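Local coordinates for protein beta-xylosidase (Uncultured organism, PDB 4MLG) that probably cleaves single xylose units from the ends of xylo-oligosaccharides, as a five-bladed beta-propeller glycoside hydrolase of family 43 that holds a calcium ion near its centre, at residues D11-P16 / I27-D32; P16-F21 / H274-E279; K94-F99 / V112-R117; F221-W226 / S237-D242. One frame throughout, in Å; residues are numbered along the deposited sequence.

All four contacts belong to the beta-propeller. Interactions 1 and 2 share Pro16: the chain pairs with 27-32, then passes on into the strand that faces 274-279, and their centres lie about 12 Å apart. Interaction 3, a hairpin in the next sheet, meets interaction 2 where Phe21 CG comes within 3.5 Å of Tyr95 CE1. Interaction 4 is tied to interaction 2 by Trp226 NE1, 3.0 Å from Ile277 O. Interactions 1, 2 and 4 converge on the middle of the propeller: His274 binds the calcium, with Trp226 about 4 Å from it at nearest atoms, while a sulfate lies about 3 Å from the side chains of Asp15 and Glu223, probably marking the sugar pocket.

Interaction 1. Residues D11-P16 / I27-D32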
loop_
_atom_site.group_PDB
_atom_site.type_symbol
_atom_site.label_atom_id
_atom_site.label_comp_id
_atom_site.label_asym_id
_atom_site.label_seq_id
_atom_site.Cartn_x
_atom_site.Cartn_y
_atom_site.Cartn_z
ATOM N N ASP A 11 -33.193 5.129 6.809
ATOM C CA ASP A 11 -32.024 4.382 6.356
ATOM C C ASP A 11 -31.076 4.095 7.517
ATOM O O ASP A 11 -31.267 4.598 8.623
ATOM C CB ASP A 11 -31.293 5.160 5.259
ATOM C CG ASP A 11 -30.698 4.256 4.195
ATOM O OD1 ASP A 11 -30.375 3.091 4.512
ATOM O OD2 ASP A 11 -30.557 4.709 3.040
ATOM N N TYR A 12 -30.054 3.282 7.262
ATOM C CA TYR A 12 -29.065 2.957 8.285
ATOM C C TYR A 12 -27.766 3.736 8.089
ATOM O O TYR A 12 -26.940 3.387 7.244
ATOM C CB TYR A 12 -28.782 1.453 8.312
ATOM C CG TYR A 12 -29.948 0.613 8.791
ATOM C CD1 TYR A 12 -30.377 0.675 10.111
ATOM C CD2 TYR A 12 -30.613 -0.247 7.927
ATOM C CE1 TYR A 12 -31.438 -0.090 10.555
ATOM C CE2 TYR A 12 -31.675 -1.018 8.363
ATOM C CZ TYR A 12 -32.084 -0.935 9.677
ATOM O OH TYR A 12 -33.142 -1.700 10.113
ATOM N N MET A 13 -27.591 4.793 8.875
ATOM C CA MET A 13 -26.382 5.608 8.808
ATOM C C MET A 13 -25.583 5.499 10.105
ATOM O O MET A 13 -26.136 5.628 11.198
ATOM C CB MET A 13 -26.736 7.068 8.520
ATOM C CG MET A 13 -27.516 7.272 7.233
ATOM S SD MET A 13 -26.553 6.889 5.758
ATOM C CE MET A 13 -27.815 7.020 4.493
ATOM N N ALA A 14 -24.280 5.263 9.978
ATOM C CA ALA A 14 -23.430 5.022 11.139
ATOM C C ALA A 14 -22.166 5.872 11.126
ATOM O O ALA A 14 -21.877 6.551 10.143
ATOM C CB ALA A 14 -23.065 3.554 11.223
ATOM N N ASP A 15 -21.418 5.808 12.225
ATOM C CA ASP A 15 -20.170 6.554 12.390
ATOM C C ASP A 15 -20.327 8.040 12.069
ATOM O O ASP A 15 -19.639 8.561 11.192
ATOM C CB ASP A 15 -19.067 5.949 11.514
ATOM C CG ASP A 15 -19.005 4.437 11.615
ATOM O OD1 ASP A 15 -19.173 3.905 12.733
ATOM O OD2 ASP A 15 -18.795 3.781 10.574
ATOM N N PRO A 16 -21.227 8.732 12.788
ATOM C CA PRO A 16 -21.538 10.119 12.430
ATOM C C PRO A 16 -20.385 11.068 12.729
ATOM O O PRO A 16 -19.686 10.904 13.728
ATOM C CB PRO A 16 -22.734 10.445 13.324
ATOM C CG PRO A 16 -22.537 9.591 14.519
ATOM C CD PRO A 16 -21.924 8.313 14.016
ATOM N N ILE A 27 -23.778 16.532 8.980
ATOM C CA ILE A 27 -23.320 15.234 9.457
ATOM C C ILE A 27 -22.779 14.409 8.295
ATOM O O ILE A 27 -23.361 14.393 7.211
ATOM C CB ILE A 27 -24.450 14.455 10.153
ATOM C CG1 ILE A 27 -25.234 15.374 11.090
ATOM C CG2 ILE A 27 -23.884 13.267 10.915
ATOM C CD1 ILE A 27 -26.383 14.692 11.793
ATOM N N TYR A 28 -21.662 13.727 8.524
ATOM C CA TYR A 28 -21.054 12.888 7.499
ATOM C C TYR A 28 -20.892 11.458 8.000
ATOM O O TYR A 28 -19.807 11.064 8.429
ATOM C CB TYR A 28 -19.702 13.463 7.072
ATOM C CG TYR A 28 -19.787 14.883 6.559
ATOM C CD1 TYR A 28 -20.086 15.141 5.228
ATOM C CD2 TYR A 28 -19.574 15.964 7.406
ATOM C CE1 TYR A 28 -20.166 16.435 4.752
ATOM C CE2 TYR A 28 -19.654 17.264 6.938
ATOM C CZ TYR A 28 -19.950 17.492 5.609
ATOM O OH TYR A 28 -20.032 18.780 5.135
ATOM N N PRO A 29 -21.980 10.675 7.951
ATOM C CA PRO A 29 -21.984 9.307 8.469
ATOM C C PRO A 29 -21.662 8.273 7.395
ATOM O O PRO A 29 -21.737 8.574 6.205
ATOM C CB PRO A 29 -23.433 9.133 8.916
ATOM C CG PRO A 29 -24.207 9.924 7.906
ATOM C CD PRO A 29 -23.324 11.090 7.504
ATOM N N SER A 30 -21.305 7.065 7.822
ATOM C CA SER A 30 -21.176 5.939 6.909
ATOM C C SER A 30 -22.575 5.448 6.552
ATOM O O SER A 30 -23.542 5.791 7.230
ATOM C CB SER A 30 -20.373 4.811 7.557
ATOM O OG SER A 30 -19.115 5.273 8.011
ATOM N N HIS A 31 -22.688 4.650 5.494
ATOM C CA HIS A 31 -23.991 4.141 5.072
ATOM C C HIS A 31 -24.066 2.618 5.165
ATOM O O HIS A 31 -23.628 1.911 4.260
ATOM C CB HIS A 31 -24.315 4.598 3.646
ATOM C CG HIS A 31 -25.693 4.228 3.186
ATOM N ND1 HIS A 31 -26.134 4.458 1.901
ATOM C CD2 HIS A 31 -26.728 3.647 3.840
ATOM C CE1 HIS A 31 -27.379 4.033 1.782
ATOM N NE2 HIS A 31 -27.764 3.537 2.944
ATOM N N ASP A 32 -24.639 2.122 6.258
ATOM C CA ASP A 32 -24.829 0.688 6.435
ATOM C C ASP A 32 -25.949 0.151 5.549
ATOM O O ASP A 32 -27.029 0.738 5.468
ATOM C CB ASP A 32 -25.132 0.361 7.899
ATOM C CG ASP A 32 -23.888 0.346 8.764
ATOM O OD1 ASP A 32 -22.804 0.015 8.241
ATOM O OD2 ASP A 32 -23.995 0.657 9.968
#
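Asp11 and His31 meet with the carboxylate plane standing 87° from the imidazole, and His31 NE2 gives Asp11 OD1 a weak hydrogen bond of 3.1 Å. Asp11 OD1 also accepts from Tyr12 N at 2.8 Å. With an alanine in place of Asp11, His31 NE2 would probably be left without this acceptor and Tyr12 N without its side-chain partner. A second polar link runs from the hydroxyl Ser30 OG to the anti lone pair of Asp15 OD2 (3.0 Å). In the backbone, Ala14 N binds Ser30 O at 2.9 Å, while Met13 and His31 form a non-hydrogen-bonded antiparallel pair. In a CH-pi contact Met13, bent at chi2 (-67°), sets its CE over one face of the His31 ring, 3.7 Å from the centroid; the apolar side chains of Pro16 and Ile27 touch at CB and CG2, 3.9 Å apart. Strand 50-56 flanks strand 24-32 in the same propeller sheet, its His52 ring meeting that of His31, while Leu303 of strand 302-308 packs on Met13 and Phe287 of strand 283-290 on Pro16.

Interaction 2. Residues P16-F21 / H274-E279; sequences PAAHVF and HHSIVE. With CA (calcium ion), chain M; SO4 (sulfate ion), chain N.
Ala18 and Val20 on strand 18-21 face Ser276 and Val278 on strand 276-279, the two axes 27° from parallel and 6.8 Å apart at their closest, with side chains rather than a backbone ladder filling the gap. Ser276 does the bridging. Ser276 OG, turned between the backbone N and the carbonyl carbon (chi1 65°), donates to Pro16 O at 3.1 Å from above the carbonyl plane and accepts from Ala18 N, also at 3.1 Å. An alanine in its place would probably leave Pro16 O and Ala18 N without this shared partner and let the two strands shift against each other. This is a meeting of two neighbouring blades of the propeller: 18-21 pairs with strand 24-32 in one sheet, and 276-280 is an outermost strand of another, which the N-terminal strand 5-6 ends on its far side. Val278 splits its methyls between two neighbours, CG1 resting on Ala18 CB at 3.6 Å and CG2 on Val20 CG2 at 3.7 Å. At the other end His274 reaches the centre of the molecule. His274 NE2 binds the calcium at 2.8 Å, the ion lying in the plane of the ring, and Asp85 is the other protein ligand. From His274 ND1 a weak hydrogen bond of 3.3 Å goes to O2 of the sulfate, which probably came from the crystallisation liquor.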
loop_
_atom_site.group_PDB
_atom_site.type_symbol
_atom_site.label_atom_id
_atom_site.label_comp_id
_atom_site.label_asym_id
_atom_site.label_seq_id
_atom_site.Cartn_x
_atom_site.Cartn_y
_atom_site.Cartn_z
ATOM N N PRO A 16 -21.227 8.732 12.788
ATOM C CA PRO A 16 -21.538 10.119 12.430
ATOM C C PRO A 16 -20.385 11.068 12.729
ATOM O O PRO A 16 -19.686 10.904 13.728
ATOM C CB PRO A 16 -22.734 10.445 13.324
ATOM C CG PRO A 16 -22.537 9.591 14.519
ATOM C CD PRO A 16 -21.924 8.313 14.016
ATOM N N ALA A 17 -20.192 12.047 11.853
ATOM C CA ALA A 17 -19.175 13.070 12.042
ATOM C C ALA A 17 -19.816 14.432 11.829
ATOM O O ALA A 17 -20.091 14.826 10.695
ATOM C CB ALA A 17 -18.032 12.864 11.070
ATOM N N ALA A 18 -20.054 15.150 12.922
ATOM C CA ALA A 18 -20.794 16.405 12.857
ATOM C C ALA A 18 -19.892 17.638 12.854
ATOM O O ALA A 18 -18.908 17.713 13.592
ATOM C CB ALA A 18 -21.802 16.480 13.990
ATOM N N HIS A 19 -20.242 18.602 12.008
ATOM C CA HIS A 19 -19.509 19.856 11.900
ATOM C C HIS A 19 -20.488 21.004 11.713
ATOM O O HIS A 19 -21.605 20.806 11.233
ATOM C CB HIS A 19 -18.540 19.816 10.718
ATOM C CG HIS A 19 -17.416 18.842 10.887
ATOM N ND1 HIS A 19 -16.143 19.231 11.241
ATOM C CD2 HIS A 19 -17.375 17.497 10.748
ATOM C CE1 HIS A 19 -15.365 18.166 11.314
ATOM N NE2 HIS A 19 -16.088 17.101 11.020
ATOM N N VAL A 20 -20.064 22.206 12.087
ATOM C CA VAL A 20 -20.898 23.388 11.922
ATOM C C VAL A 20 -20.400 24.254 10.770
ATOM O O VAL A 20 -19.352 24.895 10.865
ATOM C CB VAL A 20 -20.950 24.230 13.208
ATOM C CG1 VAL A 20 -21.923 25.384 13.041
ATOM C CG2 VAL A 20 -21.352 23.361 14.388
ATOM N N PHE A 21 -21.160 24.263 9.680
ATOM C CA PHE A 21 -20.814 25.048 8.503
ATOM C C PHE A 21 -21.953 26.002 8.164
ATOM O O PHE A 21 -23.101 25.578 8.041
ATOM C CB PHE A 21 -20.540 24.127 7.313
ATOM C CG PHE A 21 -19.354 23.224 7.503
ATOM C CD1 PHE A 21 -18.180 23.705 8.059
ATOM C CD2 PHE A 21 -19.417 21.892 7.129
ATOM C CE1 PHE A 21 -17.086 22.873 8.233
ATOM C CE2 PHE A 21 -18.329 21.055 7.300
ATOM C CZ PHE A 21 -17.161 21.546 7.853
ATOM N N HIS A 274 -19.638 4.438 17.849
ATOM C CA HIS A 274 -18.879 5.466 17.147
ATOM C C HIS A 274 -19.538 6.814 17.388
ATOM O O HIS A 274 -20.749 6.882 17.589
ATOM C CB HIS A 274 -18.843 5.164 15.651
ATOM C CG HIS A 274 -17.638 5.709 14.952
ATOM N ND1 HIS A 274 -16.632 4.902 14.468
ATOM C CD2 HIS A 274 -17.277 6.980 14.656
ATOM C CE1 HIS A 274 -15.704 5.651 13.901
ATOM N NE2 HIS A 274 -16.070 6.916 14.004
ATOM N N HIS A 275 -18.754 7.887 17.358
ATOM C CA HIS A 275 -19.269 9.181 17.792
ATOM C C HIS A 275 -18.594 10.390 17.153
ATOM O O HIS A 275 -17.669 10.262 16.350
ATOM C CB HIS A 275 -19.096 9.307 19.298
ATOM C CG HIS A 275 -17.680 9.559 19.704
ATOM N ND1 HIS A 275 -16.681 8.629 19.519
ATOM C CD2 HIS A 275 -17.088 10.644 20.255
ATOM C CE1 HIS A 275 -15.536 9.123 19.952
ATOM N NE2 HIS A 275 -15.755 10.346 20.403
ATOM N N SER A 276 -19.075 11.565 17.549
ATOM C CA SER A 276 -18.467 12.846 17.205
ATOM C C SER A 276 -19.068 13.923 18.102
ATOM O O SER A 276 -20.288 14.005 18.251
ATOM C CB SER A 276 -18.705 13.193 15.735
ATOM O OG SER A 276 -20.084 13.388 15.471
ATOM N N ILE A 277 -18.210 14.743 18.701
ATOM C CA ILE A 277 -18.657 15.778 19.629
ATOM C C ILE A 277 -18.534 17.172 19.015
ATOM O O ILE A 277 -17.488 17.530 18.473
ATOM C CB ILE A 277 -17.860 15.725 20.945
ATOM C CG1 ILE A 277 -17.896 14.311 21.528
ATOM C CG2 ILE A 277 -18.405 16.736 21.941
ATOM C CD1 ILE A 277 -17.133 14.160 22.819
ATOM N N VAL A 278 -19.605 17.954 19.107
ATOM C CA VAL A 278 -19.639 19.281 18.501
ATOM C C VAL A 278 -20.603 20.196 19.255
ATOM O O VAL A 278 -21.607 19.739 19.802
ATOM C CB VAL A 278 -20.035 19.197 17.006
ATOM C CG1 VAL A 278 -21.463 18.690 16.856
ATOM C CG2 VAL A 278 -19.862 20.541 16.316
ATOM N N GLU A 279 -20.283 21.485 19.302
ATOM C CA GLU A 279 -21.153 22.471 19.934
ATOM C C GLU A 279 -22.051 23.130 18.893
ATOM O O GLU A 279 -21.576 23.581 17.850
ATOM C CB GLU A 279 -20.321 23.536 20.652
ATOM C CG GLU A 279 -21.147 24.601 21.362
ATOM C CD GLU A 279 -20.289 25.685 21.992
ATOM O OE1 GLU A 279 -19.140 25.872 21.540
ATOM O OE2 GLU A 279 -20.762 26.348 22.940
HETATM CA CA CA M . -15.127 9.463 13.360
HETATM S S SO4 N . -15.988 1.206 11.673
HETATM O O1 SO4 N . -17.233 1.401 10.937
HETATM O O2 SO4 N . -15.932 2.135 12.797
HETATM O O3 SO4 N . -15.925 -0.166 12.168
HETATM O O4 SO4 N . -14.859 1.464 10.784
#

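Interaction 3. Residues K94-F99 / V112-R117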
loop_
_atom_site.group_PDB
_atom_site.type_symbol
_atom_site.label_atom_id
_atom_site.label_comp_id
_atom_site.label_asym_id
_atom_site.label_seq_id
_atom_site.Cartn_x
_atom_site.Cartn_y
_atom_site.Cartn_z
ATOM N N LYS A 94 -12.565 25.616 0.587
ATOM C CA LYS A 94 -13.040 24.330 0.087
ATOM C C LYS A 94 -13.218 23.309 1.207
ATOM O O LYS A 94 -12.679 23.472 2.302
ATOM C CB LYS A 94 -12.093 23.786 -0.986
ATOM C CG LYS A 94 -12.060 24.617 -2.258
ATOM C CD LYS A 94 -11.106 24.027 -3.285
ATOM C CE LYS A 94 -9.674 24.034 -2.778
ATOM N NZ LYS A 94 -9.190 25.412 -2.482
ATOM N N TYR A 95 -13.978 22.256 0.924
ATOM C CA TYR A 95 -14.235 21.207 1.904
ATOM C C TYR A 95 -13.528 19.912 1.514
ATOM O O TYR A 95 -13.764 19.363 0.437
ATOM C CB TYR A 95 -15.740 20.972 2.058
ATOM C CG TYR A 95 -16.496 22.161 2.614
ATOM C CD1 TYR A 95 -16.828 22.231 3.962
ATOM C CD2 TYR A 95 -16.877 23.214 1.792
ATOM C CE1 TYR A 95 -17.520 23.315 4.474
ATOM C CE2 TYR A 95 -17.565 24.302 2.294
ATOM C CZ TYR A 95 -17.886 24.346 3.635
ATOM O OH TYR A 95 -18.574 25.430 4.136
ATOM N N TYR A 96 -12.657 19.434 2.396
ATOM C CA TYR A 96 -11.874 18.235 2.130
ATOM C C TYR A 96 -12.417 17.036 2.894
ATOM O O TYR A 96 -12.375 17.000 4.125
ATOM C CB TYR A 96 -10.407 18.465 2.500
ATOM C CG TYR A 96 -9.729 19.541 1.678
ATOM C CD1 TYR A 96 -9.047 19.222 0.512
ATOM C CD2 TYR A 96 -9.773 20.873 2.069
ATOM C CE1 TYR A 96 -8.428 20.198 -0.243
ATOM C CE2 TYR A 96 -9.156 21.857 1.320
ATOM C CZ TYR A 96 -8.485 21.513 0.164
ATOM O OH TYR A 96 -7.866 22.486 -0.589
ATOM N N MET A 97 -12.933 16.055 2.160
ATOM C CA MET A 97 -13.427 14.827 2.774
ATOM C C MET A 97 -12.339 13.762 2.811
ATOM O O MET A 97 -11.754 13.426 1.781
ATOM C CB MET A 97 -14.648 14.294 2.025
ATOM C CG MET A 97 -15.107 12.928 2.505
ATOM S SD MET A 97 -16.551 12.317 1.618
ATOM C CE MET A 97 -17.775 13.543 2.069
ATOM N N TYR A 98 -12.067 13.235 3.999
ATOM C CA TYR A 98 -11.058 12.196 4.156
ATOM C C TYR A 98 -11.709 10.850 4.446
ATOM O O TYR A 98 -12.265 10.633 5.523
ATOM C CB TYR A 98 -10.070 12.570 5.263
ATOM C CG TYR A 98 -9.228 13.783 4.933
ATOM C CD1 TYR A 98 -7.950 13.643 4.412
ATOM C CD2 TYR A 98 -9.717 15.068 5.132
ATOM C CE1 TYR A 98 -7.178 14.746 4.109
ATOM C CE2 TYR A 98 -8.951 16.177 4.831
ATOM C CZ TYR A 98 -7.684 16.010 4.319
ATOM O OH TYR A 98 -6.918 17.110 4.016
ATOM N N PHE A 99 -11.637 9.949 3.472
ATOM C CA PHE A 99 -12.290 8.653 3.577
ATOM C C PHE A 99 -11.286 7.507 3.615
ATOM O O PHE A 99 -10.283 7.528 2.903
ATOM C CB PHE A 99 -13.265 8.451 2.413
ATOM C CG PHE A 99 -12.620 8.535 1.057
ATOM C CD1 PHE A 99 -12.124 7.400 0.436
ATOM C CD2 PHE A 99 -12.518 9.751 0.398
ATOM C CE1 PHE A 99 -11.529 7.477 -0.809
ATOM C CE2 PHE A 99 -11.927 9.833 -0.849
ATOM C CZ PHE A 99 -11.433 8.694 -1.453
ATOM N N VAL A 112 -8.732 11.496 -0.538
ATOM C CA VAL A 112 -9.271 12.843 -0.388
ATOM C C VAL A 112 -10.309 13.161 -1.463
ATOM O O VAL A 112 -10.073 12.943 -2.652
ATOM C CB VAL A 112 -8.154 13.902 -0.439
ATOM C CG1 VAL A 112 -8.740 15.304 -0.356
ATOM C CG2 VAL A 112 -7.155 13.673 0.683
ATOM N N ALA A 113 -11.461 13.669 -1.033
ATOM C CA ALA A 113 -12.492 14.134 -1.953
ATOM C C ALA A 113 -12.799 15.601 -1.667
ATOM O O ALA A 113 -12.935 15.998 -0.511
ATOM C CB ALA A 113 -13.740 13.285 -1.822
ATOM N N ILE A 114 -12.912 16.403 -2.724
ATOM C CA ILE A 114 -13.037 17.852 -2.582
ATOM C C ILE A 114 -14.371 18.384 -3.111
ATOM O O ILE A 114 -14.892 17.891 -4.111
ATOM C CB ILE A 114 -11.880 18.574 -3.307
ATOM C CG1 ILE A 114 -10.541 17.907 -2.981
ATOM C CG2 ILE A 114 -11.844 20.050 -2.941
ATOM C CD1 ILE A 114 -9.348 18.564 -3.643
ATOM N N SER A 115 -14.917 19.389 -2.429
ATOM C CA SER A 115 -16.142 20.054 -2.867
ATOM C C SER A 115 -16.093 21.549 -2.554
ATOM O O SER A 115 -15.347 21.984 -1.676
ATOM C CB SER A 115 -17.367 19.421 -2.205
ATOM O OG SER A 115 -18.558 20.084 -2.595
ATOM N N ASP A 116 -16.890 22.333 -3.275
ATOM C CA ASP A 116 -16.936 23.777 -3.066
ATOM C C ASP A 116 -17.944 24.162 -1.987
ATOM O O ASP A 116 -17.937 25.288 -1.493
ATOM C CB ASP A 116 -17.262 24.502 -4.374
ATOM C CG ASP A 116 -16.102 24.495 -5.350
ATOM O OD1 ASP A 116 -14.948 24.677 -4.906
ATOM O OD2 ASP A 116 -16.344 24.306 -6.560
ATOM N N ARG A 117 -18.810 23.221 -1.630
ATOM C CA ARG A 117 -19.808 23.446 -0.591
ATOM C C ARG A 117 -19.965 22.187 0.267
ATOM O O ARG A 117 -19.733 21.079 -0.219
ATOM C CB ARG A 117 -21.136 23.897 -1.213
ATOM C CG ARG A 117 -21.660 23.011 -2.324
ATOM C CD ARG A 117 -22.704 23.751 -3.148
ATOM N NE ARG A 117 -23.378 22.876 -4.101
ATOM C CZ ARG A 117 -24.590 22.365 -3.915
ATOM N NH1 ARG A 117 -25.269 22.650 -2.813
ATOM N NH2 ARG A 117 -25.128 21.575 -4.835
#
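Tyr96 and Tyr98 stand beside Ile114 and Val112 on one face of an antiparallel hairpin, each ring lying along an aliphatic chain that points the same way. Tyr98 CE1 rests on Val112 CG2 at 3.6 Å, and Tyr96 CE1 on Ile114 CD1 at 3.9 Å. Val112 also serves Tyr96: its CG1, anti to the backbone N (chi1 177°), comes to the ring edge at CD1, crossing rather than running alongside. On the reverse face Met97 CB meets Ala113 CB, and Phe99, with CG between its backbone N and carbonyl carbon (chi1 58°), brings CE2 to within 4.0 Å of Ala113 CB. The Tyr95 ring has Ser115 O and Asp116 O at its edge. Tyr95 CD2 touches the backbone C of Arg117 at 3.6 Å, in a chain curled back by Ser115 OG, which donates to a lone pair of Arg117 O at 2.8 Å. Paired backbone bonds at Tyr95-Ser115 and Met97-Ala113 fix the register. Strands 81-91 and 123-124 continue the sheet beyond 94-102 and 108-115 respectively; Met97 and Phe99 press on Leu71 of strand 64-72 and Tyr51 of strand 50-56, while Phe21 of strand 18-21 meets Tyr95 edge-to-face.

Interaction 4. Residues F221-W226 / S237-D242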
loop_
_atom_site.group_PDB
_atom_site.type_symbol
_atom_site.label_atom_id
_atom_site.label_comp_id
_atom_site.label_asym_id
_atom_site.label_seq_id
_atom_site.Cartn_x
_atom_site.Cartn_y
_atom_site.Cartn_z
ATOM N N PHE A 221 -7.042 2.271 23.487
ATOM C CA PHE A 221 -7.588 2.737 22.218
ATOM C C PHE A 221 -7.896 1.578 21.274
ATOM O O PHE A 221 -7.096 0.653 21.131
ATOM C CB PHE A 221 -6.621 3.709 21.541
ATOM C CG PHE A 221 -7.074 4.163 20.182
ATOM C CD1 PHE A 221 -8.003 5.185 20.052
ATOM C CD2 PHE A 221 -6.575 3.568 19.034
ATOM C CE1 PHE A 221 -8.427 5.605 18.801
ATOM C CE2 PHE A 221 -6.994 3.982 17.779
ATOM C CZ PHE A 221 -7.921 5.002 17.663
ATOM N N PHE A 222 -9.058 1.641 20.631
ATOM C CA PHE A 222 -9.440 0.647 19.634
ATOM C C PHE A 222 -9.680 1.317 18.284
ATOM O O PHE A 222 -9.061 0.949 17.289
ATOM C CB PHE A 222 -10.691 -0.121 20.077
ATOM C CG PHE A 222 -11.010 -1.319 19.219
ATOM C CD1 PHE A 222 -10.487 -2.567 19.524
ATOM C CD2 PHE A 222 -11.832 -1.198 18.110
ATOM C CE1 PHE A 222 -10.776 -3.671 18.736
ATOM C CE2 PHE A 222 -12.126 -2.296 17.317
ATOM C CZ PHE A 222 -11.598 -3.534 17.630
ATOM N N GLU A 223 -10.574 2.304 18.259
ATOM C CA GLU A 223 -10.909 3.015 17.026
ATOM C C GLU A 223 -11.707 4.285 17.317
ATOM O O GLU A 223 -11.842 4.692 18.471
ATOM C CB GLU A 223 -11.718 2.116 16.087
ATOM C CG GLU A 223 -13.095 1.757 16.625
ATOM C CD GLU A 223 -13.921 0.955 15.641
ATOM O OE1 GLU A 223 -13.349 0.454 14.651
ATOM O OE2 GLU A 223 -15.145 0.830 15.861
ATOM N N ALA A 224 -12.225 4.901 16.255
ATOM C CA ALA A 224 -13.090 6.081 16.349
ATOM C C ALA A 224 -12.436 7.291 17.015
ATOM O O ALA A 224 -12.968 7.834 17.981
ATOM C CB ALA A 224 -14.404 5.733 17.049
ATOM N N SER A 225 -11.291 7.716 16.489
ATOM C CA SER A 225 -10.603 8.894 17.010
ATOM C C SER A 225 -11.428 10.160 16.806
ATOM O O SER A 225 -12.026 10.357 15.749
ATOM C CB SER A 225 -9.236 9.063 16.341
ATOM O OG SER A 225 -8.318 8.079 16.783
ATOM N N TRP A 226 -11.460 11.014 17.824
ATOM C CA TRP A 226 -12.104 12.320 17.708
ATOM C C TRP A 226 -11.452 13.333 18.644
ATOM O O TRP A 226 -11.019 12.985 19.741
ATOM C CB TRP A 226 -13.605 12.225 17.989
ATOM C CG TRP A 226 -14.335 13.506 17.716
ATOM C CD1 TRP A 226 -14.650 14.479 18.618
ATOM C CD2 TRP A 226 -14.830 13.958 16.449
ATOM N NE1 TRP A 226 -15.315 15.507 17.993
ATOM C CE2 TRP A 226 -15.438 15.211 16.661
ATOM C CE3 TRP A 226 -14.819 13.423 15.156
ATOM C CZ2 TRP A 226 -16.029 15.938 15.629
ATOM C CZ3 TRP A 226 -15.408 14.145 14.134
ATOM C CH2 TRP A 226 -16.004 15.389 14.376
ATOM N N SER A 237 -11.436 11.845 22.390
ATOM C CA SER A 237 -12.350 10.748 22.671
ATOM C C SER A 237 -12.196 9.641 21.632
ATOM O O SER A 237 -11.685 9.875 20.534
ATOM C CB SER A 237 -13.792 11.249 22.722
ATOM O OG SER A 237 -14.147 11.912 21.522
ATOM N N TYR A 238 -12.639 8.437 21.985
ATOM C CA TYR A 238 -12.417 7.265 21.145
ATOM C C TYR A 238 -13.278 6.082 21.572
ATOM O O TYR A 238 -13.923 6.118 22.620
ATOM C CB TYR A 238 -10.939 6.864 21.181
ATOM C CG TYR A 238 -10.411 6.588 22.574
ATOM C CD1 TYR A 238 -10.339 5.291 23.066
ATOM C CD2 TYR A 238 -9.983 7.624 23.394
ATOM C CE1 TYR A 238 -9.858 5.036 24.335
ATOM C CE2 TYR A 238 -9.502 7.378 24.664
ATOM C CZ TYR A 238 -9.441 6.082 25.129
ATOM O OH TYR A 238 -8.961 5.834 26.394
ATOM N N SER A 239 -13.276 5.034 20.752
ATOM C CA SER A 239 -14.002 3.803 21.057
ATOM C C SER A 239 -13.049 2.730 21.575
ATOM O O SER A 239 -11.893 2.662 21.156
ATOM C CB SER A 239 -14.734 3.290 19.816
ATOM O OG SER A 239 -15.240 1.983 20.020
ATOM N N THR A 240 -13.539 1.891 22.482
ATOM C CA THR A 240 -12.712 0.848 23.078
ATOM C C THR A 240 -13.039 -0.534 22.520
ATOM O O THR A 240 -12.540 -1.543 23.018
ATOM C CB THR A 240 -12.854 0.818 24.609
ATOM O OG1 THR A 240 -14.202 0.479 24.959
ATOM C CG2 THR A 240 -12.498 2.171 25.207
ATOM N N GLY A 241 -13.884 -0.573 21.495
ATOM C CA GLY A 241 -14.159 -1.802 20.771
ATOM C C GLY A 241 -14.870 -2.898 21.543
ATOM O O GLY A 241 -16.086 -2.849 21.736
ATOM N N ASP A 242 -14.106 -3.895 21.983
ATOM C CA ASP A 242 -14.676 -5.089 22.602
ATOM C C ASP A 242 -15.213 -4.865 24.015
ATOM O O ASP A 242 -15.742 -5.789 24.633
ATOM C CB ASP A 242 -13.663 -6.238 22.590
ATOM C CG ASP A 242 -12.384 -5.896 23.324
ATOM O OD1 ASP A 242 -12.061 -4.694 23.433
ATOM O OD2 ASP A 242 -11.698 -6.831 23.788
#
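Phe222 and Glu223 both face Ser239 in a classic beta bulge, and Ser239 O takes both their amides, Phe222 N at 3.1 Å and Glu223 N at 3.2 Å, the second from above the carbonyl plane. Ser239 N returns a bond of 2.7 Å to Glu223 O. By Trp226, which pairs with Ser237 through two backbone bonds, the register of this hairpin has slipped by one residue. Two aromatic rings pack around the bulge. Phe222, its CG anti to the backbone N (chi1 -170°), carries Gly241 CA over one face, 3.8 Å from the ring centroid; Gly241 has a positive phi, which by itself favours glycine. Phe221 brings the ring edge at CD1 to Tyr238 CB at 3.6 Å, the two ring planes 51° apart. Farther out, Trp155 meets the Phe222 ring edge-to-face, and Asp136 OD2 accepts from Ala224 N. Trp226 NE1 and Ser237 OG are hydrogen-bonded to Ile277 O and His275 NE2 respectively, tying the hairpin to the blade that holds strand 276-280. The Glu223 side chain lies about 3 Å from a sulfate at nearest atoms, consistent with a place in the central pocket. Where the second strand ends, an ST turn follows: Ser239 OG accepts from Gly241 N at 3.2 Å, nearly straight at 165°.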